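Local coordinates for protein ATP-dependent Clp endopeptidase (PDB 3FES) that probably serves as the N-terminal domain of a ClpC-type ATP-dependent chaperone, which in this family recruits adaptors and substrates for unfolding and delivery to a protease, at residues 65-69 with 70-74; 90-93 with 94-98; 137-140 with 141-145. All blocks are in the same frame, centred on the assembly; numbering follows the deposited sequence.

Contact 1 of 3, residues 65-69 with 70-74; sequences KIVDM and EGKGE
Gly71 N gives its hydrogen to Val67 O, 2.8 Å away, while the preceding amide, Glu70 N, reaches Ile66 O at 2.9 Å and has a second, weak bond to Val67 O. Within the last turns of helix 59-70, Lys65 NZ and Asp68 OD2 pair in a long salt bridge of 3.5 Å, and Lys65 also makes a cation-pi contact with Tyr128. At Gly71 the chain turns away with a positive phi of 78°, a conformation that glycine adopts more readily than residues carrying a CB. Its own carbonyl O is then taken by His28 NE2.

Outward from the backbone, the Glu70 side chain runs beside that of Ile66, and its OE2 comes to 3.5 Å from Ile66 CG2. The same oxygen lies near Glu34 OE2, a like charge that would probably raise the pKa of one of the two acids. Ile66 suits the inner face, where it packs against Ile125 and Leu38. On the outer side Val67 forks over the departing chain, with CG2 3.9 Å from Lys72 CD. Lys72 CG stands between its backbone N and carbonyl carbon (chi1 66°), from where the extended chain runs past the valine and carries the ammonium group away from the helix. Together these features make a helix C-terminus at which a glycine with positive phi ends the helix, where helix 59-70 passes into the long linker of the Clp N-terminal domain.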
# COMPACT_ATOMS: atom_id res chain seq x y z
N LYS A 65 -11.94 -2.12 8.25
CA LYS A 65 -11.25 -3.39 8.51
C LYS A 65 -10.00 -3.20 9.36
O LYS A 65 -9.69 -4.02 10.22
CB LYS A 65 -10.89 -4.11 7.20
CG LYS A 65 -12.08 -4.73 6.44
CD LYS A 65 -12.97 -5.66 7.31
CE LYS A 65 -12.14 -6.71 8.07
NZ LYS A 65 -12.98 -7.55 8.98
N ILE A 66 -9.29 -2.10 9.11
CA ILE A 66 -8.11 -1.77 9.87
C ILE A 66 -8.50 -1.54 11.33
O ILE A 66 -7.90 -2.13 12.23
CB ILE A 66 -7.37 -0.55 9.29
CG1 ILE A 66 -6.71 -0.93 7.96
CG2 ILE A 66 -6.31 -0.03 10.29
CD1 ILE A 66 -6.11 0.33 7.22
N VAL A 67 -9.54 -0.72 11.54
CA VAL A 67 -10.07 -0.48 12.88
C VAL A 67 -10.57 -1.78 13.56
O VAL A 67 -10.24 -2.03 14.72
CB VAL A 67 -11.11 0.67 12.92
CG1 VAL A 67 -11.77 0.81 14.36
CG2 VAL A 67 -10.44 1.98 12.52
N ASP A 68 -11.30 -2.62 12.83
CA ASP A 68 -11.76 -3.91 13.37
C ASP A 68 -10.60 -4.71 13.94
O ASP A 68 -10.75 -5.41 14.94
CB ASP A 68 -12.42 -4.79 12.30
CG ASP A 68 -13.75 -4.27 11.81
OD1 ASP A 68 -14.39 -3.42 12.51
OD2 ASP A 68 -14.16 -4.71 10.70
N MSE A 69 -9.45 -4.62 13.28
CA MSE A 69 -8.33 -5.51 13.56
C MSE A 69 -7.33 -4.94 14.54
O MSE A 69 -6.71 -5.68 15.28
CB MSE A 69 -7.63 -5.85 12.25
CG MSE A 69 -8.54 -6.63 11.28
SE MSE A 69 -7.61 -6.95 9.59
CE MSE A 69 -6.65 -8.45 10.23
N GLU A 70 -7.20 -3.62 14.56
CA GLU A 70 -6.14 -2.94 15.28
C GLU A 70 -6.64 -1.98 16.32
O GLU A 70 -5.86 -1.53 17.17
CB GLU A 70 -5.33 -2.08 14.31
CG GLU A 70 -4.42 -2.82 13.45
CD GLU A 70 -3.40 -1.88 12.88
OE1 GLU A 70 -2.53 -1.38 13.63
OE2 GLU A 70 -3.49 -1.60 11.69
N GLY A 71 -7.92 -1.60 16.20
CA GLY A 71 -8.53 -0.58 17.05
C GLY A 71 -8.12 0.80 16.56
O GLY A 71 -7.36 0.92 15.60
N LYS A 72 -8.62 1.83 17.22
CA LYS A 72 -8.18 3.20 16.94
C LYS A 72 -8.06 4.02 18.21
O LYS A 72 -8.76 3.78 19.19
CB LYS A 72 -9.04 3.89 15.86
CG LYS A 72 -10.47 4.15 16.20
CD LYS A 72 -11.14 4.89 15.03
CE LYS A 72 -12.38 5.67 15.46
NZ LYS A 72 -12.89 6.54 14.33
N GLY A 73 -7.12 4.96 18.20
CA GLY A 73 -6.86 5.81 19.36
C GLY A 73 -6.96 7.24 18.93
O GLY A 73 -7.36 7.52 17.82
N GLU A 74 -6.60 8.18 19.80
CA GLU A 74 -6.71 9.60 19.45
C GLU A 74 -5.70 10.00 18.37
O GLU A 74 -4.65 9.36 18.24
CB GLU A 74 -6.55 10.46 20.69
CG GLU A 74 -7.73 10.36 21.65
CD GLU A 74 -7.38 10.81 23.06
OE1 GLU A 74 -6.39 10.28 23.62
OE2 GLU A 74 -8.10 11.68 23.61

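Contact 2 of 3, residues 90-93 with 94-98; sequences LELS and GMFAN
Ser93 and Ala97, one turn apart on helix 84-99, mark the tightly packed flank of this regular alpha-helical stretch in the largely helical Clp N-terminal domain. Ala97 CB lies 3.7 Å from Ser93 O, and both residues are buried. The small serine fits against Phe8, Ile105 and Ile110, and alanine, equally small, touches Ile105. Gly94, between them, is buried as well and adds no side chain.

At the partly covered margin of this flank Leu92 meets Phe96. Leu92 CG lies 3.7 Å from Phe96 CE2, and the two side chains run at an angle to each other. Because CG of Phe96 stands anti to its own carbonyl carbon (chi1 -88°), the ring leans back over the preceding turn, bringing Phe96 CD2 to 3.3 Å from Leu92 O. The branched leucine and the broad ring suit this margin because both also reach helix 107-117, where they touch Gln116, and Leu92 meets Ala113 as well.

The solvent side is built differently. Exposed Glu91 and the selenomethionine Met95 run alongside each other in the same direction and meet through the methyl end: Met95 CE rests against Glu91 CG at 3.7 Å and comes near CD. Beneath both sides runs the i to i+4 backbone bonding, from Met95 N to Glu91 O, from Phe96 N to Leu92 O at 2.8 Å, and from Ala97 N to Ser93 O; the bond from Gly94 N to Leu90 O is weak. Leu90 O has a second partner: Ser93 OG sits between its own backbone N and carbonyl carbon (chi1 76°), which turns it back to donate to Leu90 O from 2.7 Å, 24° out of the carbonyl plane.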
# COMPACT_ATOMS: atom_id res chain seq x y z
N LEU A 90 8.90 -1.45 0.82
CA LEU A 90 9.44 -0.38 -0.02
C LEU A 90 10.74 -0.78 -0.72
O LEU A 90 10.95 -0.42 -1.86
CB LEU A 90 9.62 0.92 0.76
CG LEU A 90 8.30 1.49 1.27
CD1 LEU A 90 8.63 2.77 2.06
CD2 LEU A 90 7.24 1.80 0.16
N GLU A 91 11.62 -1.47 -0.01
CA GLU A 91 12.82 -2.04 -0.63
C GLU A 91 12.46 -2.99 -1.77
O GLU A 91 13.05 -2.91 -2.86
CB GLU A 91 13.66 -2.72 0.45
CG GLU A 91 14.92 -3.37 0.01
CD GLU A 91 15.62 -4.01 1.23
OE1 GLU A 91 15.06 -4.96 1.83
OE2 GLU A 91 16.71 -3.56 1.58
N LEU A 92 11.50 -3.87 -1.54
CA LEU A 92 11.04 -4.75 -2.61
C LEU A 92 10.43 -4.03 -3.84
O LEU A 92 10.63 -4.46 -4.98
CB LEU A 92 10.00 -5.70 -2.03
CG LEU A 92 9.61 -6.99 -2.77
CD1 LEU A 92 10.83 -7.84 -3.13
CD2 LEU A 92 8.67 -7.77 -1.87
N SER A 93 9.71 -2.95 -3.60
CA SER A 93 9.20 -2.17 -4.73
C SER A 93 10.36 -1.67 -5.61
O SER A 93 10.22 -1.65 -6.84
CB SER A 93 8.28 -1.06 -4.24
OG SER A 93 9.03 0.01 -3.66
N GLY A 94 11.50 -1.27 -5.01
CA GLY A 94 12.69 -0.92 -5.80
C GLY A 94 13.28 -2.11 -6.56
O GLY A 94 13.70 -2.01 -7.73
N MSE A 95 13.34 -3.26 -5.88
CA MSE A 95 13.77 -4.47 -6.53
C MSE A 95 12.92 -4.83 -7.74
O MSE A 95 13.48 -5.24 -8.76
CB MSE A 95 13.80 -5.62 -5.51
CG MSE A 95 14.76 -5.23 -4.42
SE MSE A 95 14.83 -6.55 -2.93
CE MSE A 95 16.54 -5.91 -2.20
N PHE A 96 11.61 -4.68 -7.64
CA PHE A 96 10.72 -4.99 -8.78
C PHE A 96 10.96 -4.01 -9.94
O PHE A 96 11.09 -4.42 -11.13
CB PHE A 96 9.26 -4.90 -8.35
CG PHE A 96 8.71 -6.17 -7.79
CD1 PHE A 96 8.62 -7.31 -8.61
CD2 PHE A 96 8.23 -6.22 -6.49
CE1 PHE A 96 8.09 -8.51 -8.09
CE2 PHE A 96 7.72 -7.41 -5.95
CZ PHE A 96 7.63 -8.54 -6.74
N ALA A 97 11.08 -2.72 -9.62
CA ALA A 97 11.33 -1.72 -10.67
C ALA A 97 12.67 -1.97 -11.37
O ALA A 97 12.77 -1.81 -12.60
CB ALA A 97 11.34 -0.32 -10.08
N ASN A 98 13.69 -2.37 -10.60
CA ASN A 98 14.98 -2.70 -11.20
C ASN A 98 14.97 -3.98 -12.03
O ASN A 98 15.66 -4.05 -13.05
CB ASN A 98 16.11 -2.69 -10.16
CG ASN A 98 16.46 -1.28 -9.72
OD1 ASN A 98 16.52 -0.99 -8.53
ND2 ASN A 98 16.69 -0.38 -10.69

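Contact 3 of 3, residues 137-140 with 141-145; sequences AQLT and IDMMG
Gln138 leaves the backbone with CG anti to N (chi1 -175°) and then bends at chi2 (72°), which swings its amide along the helix to Asp142, whose CG stands anti to the carbonyl carbon. This is an i to i+4 side-chain hydrogen bond on the last turn of helix 132-142, the C-terminal helix of the Clp N-terminal domain. Gln138 NE2 donates to Asp142 OD1 at 3.1 Å. The oxygen lies in the amide plane, but the donor comes from above the carboxylate, whose plane is turned 60° from the amide. Both residues are partly exposed, which suits a polar pair, while they also border helix 47-55, Gln138 at Lys54 and Asp142 at Ile47 and Val51. The CG1-CD1 branch of Ile141 passes across the amide, with Ile141 CD1 3.8 Å from Gln138 NE2.

On the inner face Leu139 and the selenomethionine Met143 run alongside each other. A branched leucine and a flexible methionine suit packing against Leu112 and Glu108 of helix 107-117. Thr140, on the exposed side, turns its OG1 back to Leu136 O.

The backbone shows the helix running out. Ile141 N and Asp142 N each bond to carbonyls four residues back, at Ala137 and Gln138, with 2.9 Å from Ile141 N to Ala137 O. Met143 N then splits weakly between Leu139 O and Thr140 O, and Met143 is the first residue to leave helical angles. Its selenium closes the contact, with Met143 SE 3.9 Å from Leu139 CD1.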
# COMPACT_ATOMS: atom_id res chain seq x y z
N ALA A 137 -3.85 -10.45 -10.40
CA ALA A 137 -4.19 -10.54 -11.81
C ALA A 137 -4.45 -9.16 -12.41
O ALA A 137 -3.92 -8.85 -13.46
CB ALA A 137 -5.40 -11.46 -12.00
N GLN A 138 -5.25 -8.36 -11.73
CA GLN A 138 -5.65 -7.03 -12.23
C GLN A 138 -4.43 -6.11 -12.31
O GLN A 138 -4.28 -5.32 -13.25
CB GLN A 138 -6.68 -6.39 -11.29
CG GLN A 138 -7.23 -5.05 -11.82
CD GLN A 138 -8.14 -5.26 -12.99
OE1 GLN A 138 -9.15 -5.95 -12.86
NE2 GLN A 138 -7.79 -4.68 -14.16
N LEU A 139 -3.56 -6.24 -11.32
CA LEU A 139 -2.33 -5.45 -11.28
C LEU A 139 -1.42 -5.87 -12.42
O LEU A 139 -0.84 -5.05 -13.08
CB LEU A 139 -1.60 -5.62 -9.94
CG LEU A 139 -0.23 -4.91 -9.78
CD1 LEU A 139 -0.29 -3.40 -10.01
CD2 LEU A 139 0.40 -5.25 -8.38
N THR A 140 -1.34 -7.17 -12.67
CA THR A 140 -0.49 -7.67 -13.73
C THR A 140 -0.99 -7.22 -15.10
O THR A 140 -0.16 -6.83 -15.96
CB THR A 140 -0.46 -9.21 -13.72
OG1 THR A 140 0.09 -9.64 -12.47
CG2 THR A 140 0.42 -9.77 -14.84
N ILE A 141 -2.30 -7.27 -15.34
CA ILE A 141 -2.76 -6.80 -16.65
C ILE A 141 -2.60 -5.28 -16.77
O ILE A 141 -2.26 -4.76 -17.83
CB ILE A 141 -4.17 -7.29 -17.13
CG1 ILE A 141 -5.31 -6.68 -16.33
CG2 ILE A 141 -4.25 -8.82 -17.22
CD1 ILE A 141 -6.61 -6.62 -17.16
N ASP A 142 -2.82 -4.57 -15.66
CA ASP A 142 -2.69 -3.12 -15.67
C ASP A 142 -1.27 -2.66 -15.91
O ASP A 142 -1.04 -1.51 -16.28
CB ASP A 142 -3.23 -2.50 -14.38
CG ASP A 142 -4.73 -2.42 -14.37
OD1 ASP A 142 -5.36 -3.03 -15.24
OD2 ASP A 142 -5.29 -1.77 -13.49
N MSE A 143 -0.31 -3.55 -15.68
CA MSE A 143 1.09 -3.23 -15.96
C MSE A 143 1.56 -3.70 -17.35
O MSE A 143 2.76 -3.61 -17.67
CB MSE A 143 1.98 -3.81 -14.87
CG MSE A 143 1.76 -3.18 -13.50
SE MSE A 143 2.85 -4.02 -12.17
CE MSE A 143 4.60 -3.51 -12.93
N MSE A 144 0.65 -4.20 -18.18
CA MSE A 144 1.04 -4.66 -19.51
C MSE A 144 1.15 -3.50 -20.47
O MSE A 144 0.57 -2.42 -20.25
CB MSE A 144 0.07 -5.70 -20.06
CG MSE A 144 0.16 -7.06 -19.39
SE MSE A 144 -1.30 -8.15 -19.88
CE MSE A 144 -0.78 -8.70 -21.68
N GLY A 145 1.87 -3.74 -21.57
CA GLY A 145 2.10 -2.73 -22.61
C GLY A 145 3.53 -2.82 -23.12
O GLY A 145 4.45 -3.22 -22.37

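Contacts 1 and 3 are surface contacts at the C-terminal ends of different helices, 59-70 and 132-142, on opposite sides of the chain's centre, their centres about 31 Å apart. Contact 2 is partly buried and lies within helix 84-99, so its backbone bonding continues unbroken, whereas the other two show how a helix stops: at a glycine in contact 1, with weak shared bonds in contact 3. Contacts 2 and 3 both rest on helix 107-117, with nearest atoms about 7 Å apart; contact 3 also borders helix 47-55, and contact 1 leans on helices 120-129 and 33-43. Charged or amide side-chain pairs mark the surface contacts, small or apolar residues the buried flank of contact 2.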